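Local coordinates for protein probable ferredoxin-dependent nitrite reductase NirA (Mycobacterium tuberculosis, PDB 1ZJ8) that reduces sulfite to sulfide with electrons from ferredoxin, using a siroheme and a [4Fe-4S] cluster, for the biosynthesis of sulfur-containing amino acids and cofactors, at residues L215-K220 and A298-K303; G24-G29 and V287-G292; N234-I239 and L250-G255. One frame throughout, in Å; residues are numbered along the deposited sequence.

Contact 1: L215-K220 and A298-K303. With SRM (siroheme), chain E.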
loop_
_atom_site.group_PDB
_atom_site.type_symbol
_atom_site.label_atom_id
_atom_site.label_comp_id
_atom_site.label_asym_id
_atom_site.label_seq_id
_atom_site.Cartn_x
_atom_site.Cartn_y
_atom_site.Cartn_z
ATOM N N LEU A 215 5.952 14.714 -11.531
ATOM C CA LEU A 215 4.679 14.296 -12.115
ATOM C C LEU A 215 3.532 15.091 -11.464
ATOM O O LEU A 215 3.711 15.717 -10.402
ATOM C CB LEU A 215 4.469 12.779 -11.938
ATOM C CG LEU A 215 5.664 11.843 -12.135
ATOM C CD1 LEU A 215 5.223 10.411 -11.937
ATOM C CD2 LEU A 215 6.278 11.997 -13.494
ATOM N N PRO A 216 2.358 15.101 -12.119
ATOM C CA PRO A 216 1.162 15.733 -11.580
ATOM C C PRO A 216 0.852 15.335 -10.138
ATOM O O PRO A 216 0.311 16.150 -9.378
ATOM C CB PRO A 216 0.055 15.211 -12.501
ATOM C CG PRO A 216 0.730 14.919 -13.801
ATOM C CD PRO A 216 2.129 14.532 -13.466
ATOM N N ARG A 217 1.152 14.080 -9.793
ATOM C CA ARG A 217 1.036 13.600 -8.423
ATOM C C ARG A 217 1.797 12.293 -8.224
ATOM O O ARG A 217 2.626 11.904 -9.066
ATOM C CB ARG A 217 -0.439 13.403 -8.082
ATOM C CG ARG A 217 -0.992 14.435 -7.133
ATOM C CD ARG A 217 -2.223 13.876 -6.416
ATOM N NE ARG A 217 -2.544 14.612 -5.202
ATOM C CZ ARG A 217 -1.799 14.593 -4.106
ATOM N NH1 ARG A 217 -0.669 13.881 -4.038
ATOM N NH2 ARG A 217 -2.194 15.310 -3.069
ATOM N N LYS A 218 1.523 11.629 -7.095
ATOM C CA LYS A 218 2.043 10.291 -6.829
ATOM C C LYS A 218 1.537 9.293 -7.880
ATOM O O LYS A 218 0.443 9.462 -8.445
ATOM C CB LYS A 218 1.679 9.837 -5.402
ATOM C CG LYS A 218 0.198 9.622 -5.131
ATOM C CD LYS A 218 -0.051 8.904 -3.804
ATOM C CE LYS A 218 -0.304 9.863 -2.636
ATOM N NZ LYS A 218 -0.376 9.130 -1.325
ATOM N N TYR A 219 2.351 8.257 -8.104
ATOM C CA TYR A 219 2.170 7.282 -9.184
ATOM C C TYR A 219 2.522 5.866 -8.727
ATOM O O TYR A 219 3.670 5.565 -8.420
ATOM C CB TYR A 219 3.076 7.666 -10.338
ATOM C CG TYR A 219 2.921 6.888 -11.626
ATOM C CD1 TYR A 219 1.896 7.167 -12.493
ATOM C CD2 TYR A 219 3.854 5.935 -12.005
ATOM C CE1 TYR A 219 1.775 6.500 -13.694
ATOM C CE2 TYR A 219 3.746 5.267 -13.210
ATOM C CZ TYR A 219 2.699 5.558 -14.062
ATOM O OH TYR A 219 2.560 4.914 -15.278
ATOM N N LYS A 220 1.518 5.003 -8.713
ATOM C CA LYS A 220 1.611 3.689 -8.115
ATOM C C LYS A 220 1.571 2.596 -9.181
ATOM O O LYS A 220 0.681 2.581 -10.055
ATOM C CB LYS A 220 0.456 3.491 -7.119
ATOM C CG LYS A 220 0.650 4.244 -5.830
ATOM C CD LYS A 220 -0.578 4.193 -4.927
ATOM C CE LYS A 220 -0.250 4.865 -3.584
ATOM N NZ LYS A 220 -1.430 5.223 -2.741
ATOM N N ALA A 298 -6.452 17.982 -5.603
ATOM C CA ALA A 298 -7.272 16.779 -5.479
ATOM C C ALA A 298 -7.913 16.341 -6.804
ATOM O O ALA A 298 -8.815 15.505 -6.797
ATOM C CB ALA A 298 -8.357 16.992 -4.438
ATOM N N LYS A 299 -7.475 16.910 -7.929
ATOM C CA LYS A 299 -7.957 16.477 -9.248
ATOM C C LYS A 299 -6.759 16.330 -10.195
ATOM O O LYS A 299 -6.843 16.640 -11.392
ATOM C CB LYS A 299 -8.987 17.475 -9.789
ATOM C CG LYS A 299 -9.881 16.990 -10.971
ATOM C CD LYS A 299 -10.259 18.204 -11.881
ATOM C CE LYS A 299 -10.753 17.820 -13.273
ATOM N NZ LYS A 299 -12.234 17.824 -13.377
ATOM N N ALA A 300 -5.655 15.817 -9.639
ATOM C CA ALA A 300 -4.372 15.734 -10.333
ATOM C C ALA A 300 -4.008 14.318 -10.790
ATOM O O ALA A 300 -3.198 14.152 -11.700
ATOM C CB ALA A 300 -3.272 16.297 -9.426
ATOM N N ARG A 301 -4.617 13.308 -10.176
ATOM C CA ARG A 301 -4.196 11.916 -10.363
ATOM C C ARG A 301 -4.657 11.300 -11.675
ATOM O O ARG A 301 -5.671 11.712 -12.255
ATOM C CB ARG A 301 -4.703 11.068 -9.197
ATOM C CG ARG A 301 -4.120 11.555 -7.906
ATOM C CD ARG A 301 -3.896 10.477 -6.934
ATOM N NE ARG A 301 -3.056 9.411 -7.448
ATOM C CZ ARG A 301 -2.715 8.356 -6.723
ATOM N NH1 ARG A 301 -3.108 8.269 -5.466
ATOM N NH2 ARG A 301 -1.955 7.403 -7.237
ATOM N N LEU A 302 -3.917 10.288 -12.117
ATOM C CA LEU A 302 -4.135 9.712 -13.424
ATOM C C LEU A 302 -5.560 9.186 -13.620
ATOM O O LEU A 302 -6.116 9.294 -14.716
ATOM C CB LEU A 302 -3.125 8.603 -13.682
ATOM C CG LEU A 302 -3.187 7.933 -15.061
ATOM C CD1 LEU A 302 -3.034 8.987 -16.149
ATOM C CD2 LEU A 302 -2.114 6.859 -15.190
ATOM N N LYS A 303 -6.160 8.630 -12.571
ATOM C CA LYS A 303 -7.540 8.114 -12.659
ATOM C C LYS A 303 -8.527 9.107 -13.318
ATOM O O LYS A 303 -9.433 8.706 -14.052
ATOM C CB LYS A 303 -8.049 7.666 -11.262
ATOM C CG LYS A 303 -7.980 8.731 -10.151
ATOM C CD LYS A 303 -8.583 8.214 -8.822
ATOM C CE LYS A 303 -9.032 9.359 -7.896
ATOM N NZ LYS A 303 -9.518 8.924 -6.562
HETATM FE FE SRM E . -0.907 6.569 1.830
HETATM C CHA SRM E . -0.868 9.909 2.551
HETATM C CHB SRM E . 0.043 5.896 4.971
HETATM C CHC SRM E . -0.901 3.393 1.125
HETATM C CHD SRM E . -3.691 7.028 -0.163
HETATM N NA SRM E . -0.307 7.686 3.377
HETATM C C1A SRM E . -0.234 9.033 3.456
HETATM C C2A SRM E . 0.588 9.527 4.607
HETATM C CMA SRM E . 1.971 9.851 4.133
HETATM C CDA SRM E . -0.079 10.644 5.361
HETATM C CEA SRM E . 0.390 12.051 5.169
HETATM O O3A SRM E . 0.294 12.560 4.048
HETATM O O4A SRM E . 0.872 12.697 6.111
HETATM C C3A SRM E . 0.584 8.316 5.477
HETATM C CAA SRM E . 1.873 8.053 6.180
HETATM C CBA SRM E . 1.715 8.791 7.482
HETATM C CCA SRM E . 2.458 8.101 8.580
HETATM O O1A SRM E . 2.434 6.852 8.633
HETATM O O2A SRM E . 3.100 8.802 9.399
HETATM C C4A SRM E . 0.104 7.236 4.568
HETATM N NB SRM E . -0.356 4.969 2.831
HETATM C C1B SRM E . 0.057 4.817 4.091
HETATM C C2B SRM E . 0.535 3.437 4.444
HETATM C CMB SRM E . 1.746 3.407 5.334
HETATM C CDB SRM E . -0.582 2.748 5.152
HETATM C CEB SRM E . -0.362 1.356 5.627
HETATM O O3B SRM E . -0.307 1.061 6.840
HETATM O O4B SRM E . -0.225 0.492 4.760
HETATM C C3B SRM E . 0.731 2.883 3.049
HETATM C CAB SRM E . 2.109 3.199 2.530
HETATM C CBB SRM E . 2.552 2.223 1.483
HETATM C CCB SRM E . 3.817 2.699 0.830
HETATM O O1B SRM E . 4.902 2.203 1.123
HETATM O O2B SRM E . 3.797 3.572 -0.033
HETATM C C4B SRM E . -0.209 3.769 2.277
HETATM N NC SRM E . -2.112 5.441 0.825
HETATM C C1C SRM E . -1.856 4.163 0.479
HETATM C C2C SRM E . -2.860 3.582 -0.284
HETATM C CDC SRM E . -3.078 2.149 -0.637
HETATM C CEC SRM E . -2.435 1.541 -1.822
HETATM O O3C SRM E . -1.549 2.169 -2.446
HETATM O O4C SRM E . -2.843 0.413 -2.135
HETATM C C3C SRM E . -3.663 4.639 -0.587
HETATM C CAC SRM E . -4.873 4.409 -1.433
HETATM C CBC SRM E . -4.725 4.082 -2.904
HETATM C CCC SRM E . -4.468 5.369 -3.668
HETATM O O1C SRM E . -3.365 5.971 -3.556
HETATM O O2C SRM E . -5.408 5.802 -4.382
HETATM C C4C SRM E . -3.163 5.756 0.030
HETATM N ND SRM E . -1.830 8.188 1.039
HETATM C C1D SRM E . -3.024 8.114 0.430
HETATM C C2D SRM E . -3.627 9.386 0.454
HETATM C CAD SRM E . -4.604 9.850 -0.611
HETATM C CBD SRM E . -4.072 10.586 -1.801
HETATM C CCD SRM E . -4.924 10.978 -2.974
HETATM O O1D SRM E . -4.657 10.438 -4.071
HETATM O O2D SRM E . -5.864 11.808 -2.853
HETATM C C3D SRM E . -2.742 10.228 1.105
HETATM C CDD SRM E . -2.728 11.728 0.986
HETATM C CED SRM E . -2.172 12.455 -0.218
HETATM O O3D SRM E . -1.489 11.871 -1.061
HETATM O O4D SRM E . -2.389 13.662 -0.395
HETATM C C4D SRM E . -1.634 9.475 1.459
#

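Contact 2: G24-G29 and V287-G292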
loop_
_atom_site.group_PDB
_atom_site.type_symbol
_atom_site.label_atom_id
_atom_site.label_comp_id
_atom_site.label_asym_id
_atom_site.label_seq_id
_atom_site.Cartn_x
_atom_site.Cartn_y
_atom_site.Cartn_z
ATOM N N GLY A 24 -3.480 22.920 -16.298
ATOM C CA GLY A 24 -2.080 22.805 -15.877
ATOM C C GLY A 24 -1.250 21.888 -16.758
ATOM O O GLY A 24 -0.053 21.752 -16.534
ATOM N N GLN A 25 -1.886 21.286 -17.770
ATOM C CA GLN A 25 -1.263 20.271 -18.633
ATOM C C GLN A 25 -0.027 20.787 -19.363
ATOM O O GLN A 25 -0.099 21.773 -20.099
ATOM C CB GLN A 25 -2.277 19.745 -19.661
ATOM C CG GLN A 25 -3.379 18.884 -19.055
ATOM C CD GLN A 25 -4.584 18.707 -19.974
ATOM O OE1 GLN A 25 -5.329 19.660 -20.229
ATOM N NE2 GLN A 25 -4.798 17.479 -20.452
ATOM N N TRP A 26 1.097 20.106 -19.144
ATOM C CA TRP A 26 2.383 20.434 -19.778
ATOM C C TRP A 26 2.313 20.386 -21.317
ATOM O O TRP A 26 2.788 21.302 -21.990
ATOM C CB TRP A 26 3.479 19.474 -19.259
ATOM C CG TRP A 26 4.075 19.867 -17.912
ATOM C CD1 TRP A 26 3.580 20.788 -17.031
ATOM C CD2 TRP A 26 5.272 19.333 -17.303
ATOM N NE1 TRP A 26 4.397 20.872 -15.922
ATOM C CE2 TRP A 26 5.440 19.994 -16.063
ATOM C CE3 TRP A 26 6.217 18.367 -17.688
ATOM C CZ2 TRP A 26 6.514 19.722 -15.201
ATOM C CZ3 TRP A 26 7.285 18.100 -16.831
ATOM C CH2 TRP A 26 7.419 18.774 -15.602
ATOM N N ALA A 27 1.707 19.330 -21.864
ATOM C CA ALA A 27 1.658 19.114 -23.328
ATOM C C ALA A 27 0.689 20.028 -24.110
ATOM O O ALA A 27 0.631 19.957 -25.339
ATOM C CB ALA A 27 1.335 17.635 -23.647
ATOM N N LEU A 28 -0.099 20.845 -23.421
ATOM C CA LEU A 28 -0.883 21.874 -24.099
ATOM C C LEU A 28 -0.190 23.248 -24.016
ATOM O O LEU A 28 -0.778 24.262 -24.379
ATOM C CB LEU A 28 -2.296 21.948 -23.516
ATOM C CG LEU A 28 -3.093 20.637 -23.417
ATOM C CD1 LEU A 28 -4.591 20.935 -23.230
ATOM C CD2 LEU A 28 -2.879 19.718 -24.627
ATOM N N GLY A 29 1.056 23.275 -23.544
ATOM C CA GLY A 29 1.781 24.521 -23.324
ATOM C C GLY A 29 1.417 25.229 -22.030
ATOM O O GLY A 29 2.102 26.184 -21.635
ATOM N N VAL A 287 2.942 9.820 -20.515
ATOM C CA VAL A 287 1.645 10.429 -20.771
ATOM C C VAL A 287 1.148 11.139 -19.518
ATOM O O VAL A 287 0.698 12.278 -19.588
ATOM C CB VAL A 287 0.590 9.415 -21.205
ATOM C CG1 VAL A 287 -0.757 10.128 -21.449
ATOM C CG2 VAL A 287 1.067 8.650 -22.446
ATOM N N PHE A 288 1.240 10.470 -18.375
ATOM C CA PHE A 288 0.857 11.077 -17.099
ATOM C C PHE A 288 1.543 12.428 -16.937
ATOM O O PHE A 288 0.885 13.439 -16.728
ATOM C CB PHE A 288 1.210 10.135 -15.917
ATOM C CG PHE A 288 0.791 10.648 -14.539
ATOM C CD1 PHE A 288 -0.474 11.221 -14.324
ATOM C CD2 PHE A 288 1.652 10.518 -13.445
ATOM C CE1 PHE A 288 -0.861 11.680 -13.059
ATOM C CE2 PHE A 288 1.268 10.981 -12.163
ATOM C CZ PHE A 288 0.008 11.563 -11.981
ATOM N N ARG A 289 2.868 12.440 -17.042
ATOM C CA ARG A 289 3.651 13.669 -16.839
ATOM C C ARG A 289 3.175 14.777 -17.777
ATOM O O ARG A 289 2.967 15.919 -17.350
ATOM C CB ARG A 289 5.146 13.409 -17.047
ATOM C CG ARG A 289 6.060 14.667 -16.937
ATOM C CD ARG A 289 7.449 14.432 -17.544
ATOM N NE ARG A 289 7.326 13.835 -18.873
ATOM C CZ ARG A 289 8.300 13.229 -19.546
ATOM N NH1 ARG A 289 9.529 13.130 -19.040
ATOM N NH2 ARG A 289 8.033 12.710 -20.743
ATOM N N ASP A 290 2.973 14.434 -19.046
ATOM C CA ASP A 290 2.702 15.438 -20.078
ATOM C C ASP A 290 1.216 15.881 -20.161
ATOM O O ASP A 290 0.929 17.053 -20.447
ATOM C CB ASP A 290 3.239 14.921 -21.432
ATOM C CG ASP A 290 4.783 14.691 -21.422
ATOM O OD1 ASP A 290 5.502 15.368 -20.664
ATOM O OD2 ASP A 290 5.286 13.833 -22.172
ATOM N N TYR A 291 0.285 14.972 -19.881
ATOM C CA TYR A 291 -1.152 15.258 -20.029
ATOM C C TYR A 291 -1.978 15.187 -18.726
ATOM O O TYR A 291 -3.175 15.509 -18.726
ATOM C CB TYR A 291 -1.767 14.289 -21.043
ATOM C CG TYR A 291 -1.392 14.519 -22.507
ATOM C CD1 TYR A 291 -0.149 14.101 -23.013
ATOM C CD2 TYR A 291 -2.313 15.107 -23.403
ATOM C CE1 TYR A 291 0.170 14.292 -24.366
ATOM C CE2 TYR A 291 -2.005 15.295 -24.739
ATOM C CZ TYR A 291 -0.769 14.894 -25.217
ATOM O OH TYR A 291 -0.477 15.088 -26.545
ATOM N N GLY A 292 -1.368 14.752 -17.625
ATOM C CA GLY A 292 -2.044 14.772 -16.330
ATOM C C GLY A 292 -2.323 16.188 -15.849
ATOM O O GLY A 292 -1.544 17.107 -16.102
#

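Contact 3: N234-I239 and L250-G255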
loop_
_atom_site.group_PDB
_atom_site.type_symbol
_atom_site.label_atom_id
_atom_site.label_comp_id
_atom_site.label_asym_id
_atom_site.label_seq_id
_atom_site.Cartn_x
_atom_site.Cartn_y
_atom_site.Cartn_z
ATOM N N ASN A 234 -4.218 0.399 -8.777
ATOM C CA ASN A 234 -2.927 1.045 -9.063
ATOM C C ASN A 234 -3.052 1.978 -10.306
ATOM O O ASN A 234 -3.936 1.795 -11.136
ATOM C CB ASN A 234 -1.834 -0.038 -9.266
ATOM C CG ASN A 234 -1.282 -0.602 -7.934
ATOM O OD1 ASN A 234 -0.392 -0.019 -7.340
ATOM N ND2 ASN A 234 -1.781 -1.760 -7.502
ATOM N N ASP A 235 -2.194 2.988 -10.413
ATOM C CA ASP A 235 -2.200 3.869 -11.586
ATOM C C ASP A 235 -1.894 3.102 -12.849
ATOM O O ASP A 235 -2.407 3.429 -13.915
ATOM C CB ASP A 235 -1.157 4.969 -11.447
ATOM C CG ASP A 235 -1.464 5.907 -10.314
ATOM O OD1 ASP A 235 -2.400 6.727 -10.472
ATOM O OD2 ASP A 235 -0.780 5.811 -9.264
ATOM N N VAL A 236 -1.029 2.100 -12.729
ATOM C CA VAL A 236 -0.638 1.270 -13.873
ATOM C C VAL A 236 -0.314 -0.148 -13.384
ATOM O O VAL A 236 0.329 -0.320 -12.354
ATOM C CB VAL A 236 0.575 1.888 -14.670
ATOM C CG1 VAL A 236 1.838 1.957 -13.819
ATOM C CG2 VAL A 236 0.846 1.095 -15.956
ATOM N N ALA A 237 -0.775 -1.159 -14.111
ATOM C CA ALA A 237 -0.540 -2.541 -13.705
ATOM C C ALA A 237 -0.214 -3.458 -14.891
ATOM O O ALA A 237 -0.828 -3.364 -15.963
ATOM C CB ALA A 237 -1.727 -3.066 -12.929
ATOM N N PHE A 238 0.783 -4.321 -14.695
ATOM C CA PHE A 238 1.134 -5.346 -15.674
ATOM C C PHE A 238 0.903 -6.705 -15.007
ATOM O O PHE A 238 1.660 -7.105 -14.121
ATOM C CB PHE A 238 2.594 -5.203 -16.108
ATOM C CG PHE A 238 2.908 -3.906 -16.809
ATOM C CD1 PHE A 238 3.070 -2.728 -16.089
ATOM C CD2 PHE A 238 3.085 -3.872 -18.185
ATOM C CE1 PHE A 238 3.380 -1.525 -16.737
ATOM C CE2 PHE A 238 3.394 -2.691 -18.834
ATOM C CZ PHE A 238 3.544 -1.510 -18.107
ATOM N N ILE A 239 -0.158 -7.397 -15.405
ATOM C CA ILE A 239 -0.555 -8.632 -14.733
ATOM C C ILE A 239 -0.486 -9.787 -15.725
ATOM O O ILE A 239 -1.011 -9.688 -16.818
ATOM C CB ILE A 239 -1.976 -8.499 -14.113
ATOM C CG1 ILE A 239 -1.986 -7.906 -12.684
ATOM C CG2 ILE A 239 -2.615 -9.869 -13.985
ATOM C CD1 ILE A 239 -0.834 -7.044 -12.257
ATOM N N LEU A 250 2.269 -9.950 -20.236
ATOM C CA LEU A 250 1.593 -9.121 -19.253
ATOM C C LEU A 250 0.465 -8.287 -19.842
ATOM O O LEU A 250 0.668 -7.543 -20.798
ATOM C CB LEU A 250 2.618 -8.239 -18.523
ATOM C CG LEU A 250 3.563 -9.089 -17.652
ATOM C CD1 LEU A 250 4.803 -9.587 -18.418
ATOM C CD2 LEU A 250 3.984 -8.322 -16.430
ATOM N N ASP A 251 -0.724 -8.426 -19.264
ATOM C CA ASP A 251 -1.874 -7.616 -19.650
ATOM C C ASP A 251 -1.787 -6.241 -18.952
ATOM O O ASP A 251 -1.436 -6.150 -17.777
ATOM C CB ASP A 251 -3.170 -8.379 -19.313
ATOM C CG ASP A 251 -4.412 -7.541 -19.477
ATOM O OD1 ASP A 251 -4.384 -6.581 -20.282
ATOM O OD2 ASP A 251 -5.425 -7.838 -18.793
ATOM N N LEU A 252 -2.084 -5.176 -19.690
ATOM C CA LEU A 252 -1.861 -3.818 -19.202
ATOM C C LEU A 252 -3.147 -3.224 -18.677
ATOM O O LEU A 252 -4.163 -3.225 -19.374
ATOM C CB LEU A 252 -1.307 -2.934 -20.319
ATOM C CG LEU A 252 -1.090 -1.443 -20.034
ATOM C CD1 LEU A 252 -0.298 -1.216 -18.768
ATOM C CD2 LEU A 252 -0.397 -0.745 -21.206
ATOM N N TRP A 253 -3.093 -2.740 -17.436
ATOM C CA TRP A 253 -4.183 -2.033 -16.792
ATOM C C TRP A 253 -3.713 -0.615 -16.461
ATOM O O TRP A 253 -2.527 -0.390 -16.164
ATOM C CB TRP A 253 -4.582 -2.746 -15.500
ATOM C CG TRP A 253 -5.274 -4.060 -15.688
ATOM C CD1 TRP A 253 -4.798 -5.131 -16.335
ATOM C CD2 TRP A 253 -6.573 -4.426 -15.198
ATOM N NE1 TRP A 253 -5.716 -6.157 -16.303
ATOM C CE2 TRP A 253 -6.809 -5.755 -15.599
ATOM C CE3 TRP A 253 -7.566 -3.751 -14.475
ATOM C CZ2 TRP A 253 -7.986 -6.441 -15.304
ATOM C CZ3 TRP A 253 -8.744 -4.438 -14.168
ATOM C CH2 TRP A 253 -8.939 -5.776 -14.587
ATOM N N VAL A 254 -4.658 0.328 -16.481
ATOM C CA VAL A 254 -4.377 1.727 -16.229
ATOM C C VAL A 254 -5.594 2.395 -15.562
ATOM O O VAL A 254 -6.745 1.970 -15.789
ATOM C CB VAL A 254 -3.989 2.419 -17.570
ATOM C CG1 VAL A 254 -4.542 3.838 -17.674
ATOM C CG2 VAL A 254 -2.464 2.420 -17.756
ATOM N N GLY A 255 -5.334 3.419 -14.735
ATOM C CA GLY A 255 -6.381 4.369 -14.273
ATOM C C GLY A 255 -6.980 4.190 -12.879
ATOM O O GLY A 255 -8.115 4.599 -12.641
#

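Contact 1: L215-K220 and A298-K303
Bends at chi2 (-147°) and chi3 (56°) fold the chain of R301 and bring its guanidinium under K218, whose chi1 of 66° sets CG between its own backbone N and carbonyl carbon and over the centre of that plane. K218 CG is 3.6 Å from R301 CZ, so the lysine methylenes cover one face of the guanidinium and leave its N-H groups pointing outward at the edge. There the siroheme carboxylates take over. R301 NH1 gives a nearly straight hydrogen bond of 3.0 Å to O1D of one siroheme propionate, an oxygen that lies at the edge of the guanidinium, in its plane. A second bond runs from R301 NH1 to O1C of another propionate, although the position of that oxygen is less certain. The other end, R301 NH2, forms a salt bridge with D235, so anions at two places fix the rotation of the group. Arginine suits this site because one flat cation can serve several carboxylates at once. R217 crosses R301 at about a right angle; R217 CD meets R301 CG at 3.3 Å, and R217 NH2 comes to 3.1 Å from siroheme O4D, while its NE is held by the carbonyl of R297. Small A300 lets the backbones come close, its CB 3.7 Å from R217 CG. K218 and K220 also line the siroheme pocket, consistent with the lysines that meet the anionic substrate in related sulfite reductases. Farther from the cofactor, Y219 CE1 meets L302 CD2 at 4.2 Å, side by side. The contact thus joins the approach to strand 219-224 to the start of helix 302-309, with strand 176-181 beside the former and F288 of helix 277-291 packed against P216, Y219 and L302.

Contact 2: G24-G29 and V287-G292
The C-terminal turn of helix 277-291 is closed off by the N-terminal loop at Q25, W26 and A27, which meet the carbonyl oxygens and side chains of R289, D290 and Y291. A27 N donates to D290 O at 2.8 Å, and Q25 NE2 reaches Y291 O at 3.1 Å from somewhat outside the carbonyl plane. The Q25 chain, extended beyond CG, is long enough to carry its amide to the last helical carbonyl. Alanine is small enough to lie on the tyrosine: A27 CB sits over one face of the Y291 ring, offset toward the rim, in a CH-pi contact 3.8 Å from the ring centroid. Beside it the W26 and R289 side chains cross at about a right angle, though the indole and guanidinium planes are only 19° apart, and W26 CZ3 touches R289 CG at 3.6 Å; R31 and R294 make cation-pi contacts with the same indole. R289 grips D290 side-on, its NE 3.0 Å from D290 OD1 and its NH2 reaching the other oxygen. Outside partners complete the polar ends: the Y322 hydroxyl bonds to D290 OD2, and Y291 OH to E321 OE1. G292, with no side chain, fits close against the F288 carbonyl where the chain leaves the helix. Carbonyls of a last helical turn lack further backbone N-H partners in the helix, and here N-H groups of a loop distant in sequence bond to them, a tertiary way of satisfying a helix C-terminal end.

Contact 3: N234-I239 and L250-G255
F238 and L252 lie side by side on one face of the hairpin, with L252 CD1 over the phenylalanine ring, 4.0 Å from its centroid. The same methyl meets V236 CG2 at 3.8 Å, and V236 CG2 also touches V254 CG2, so aliphatic and aromatic side chains share this face. V236 turns that methyl inward by placing CG2 anti to its backbone N. On the opposite face A237 CB, a methyl that meets the tryptophan at its CB, rests 3.9 Å from W253 CB. Backbone bonds set this register. A237 and W253 form a hydrogen-bonded antiparallel pair, W253 N reaching A237 O at 2.8 Å in the carbonyl plane; I239 and D251 form the next hydrogen-bonded pair. Next to the strand end, G255 N bonds to D235 O at 3.0 Å, where a positive phi favours glycine. Farther out, D251 accepts W253 NE1, W281 of helix 277-291 packs against V236 and F238, and the D235 carboxylate accepts the backbone N-H of K220. The chemistry is therefore divided: the backbone consumes its own polar groups in the sheet, apolar side chains seal the face under the helix, and the D251 and D235 carboxylates have R267 and R301 respectively as salt-bridge partners, which would probably favour the ionised forms.

How the contacts relate
Contacts 1 and 3 are buried, whereas contact 2 lies toward the surface, partly open to solvent. Contacts 1 and 3 share one mixed sheet, since strands 219-224 and 236-243 are neighbours in it, and D235 ties them together. F288, in the helix whose end contact 2 closes, packs on both segments of contact 1, so these two also adjoin; contacts 2 and 3 do not touch. Along the chain, contact 3 is nested within the loops closed by each of the others. Their chemistry follows their places: cations facing cofactor carboxylates in contact 1, helix-end carbonyls and aromatic packing in contact 2, and paired backbone with hydrocarbon side chains in contact 3.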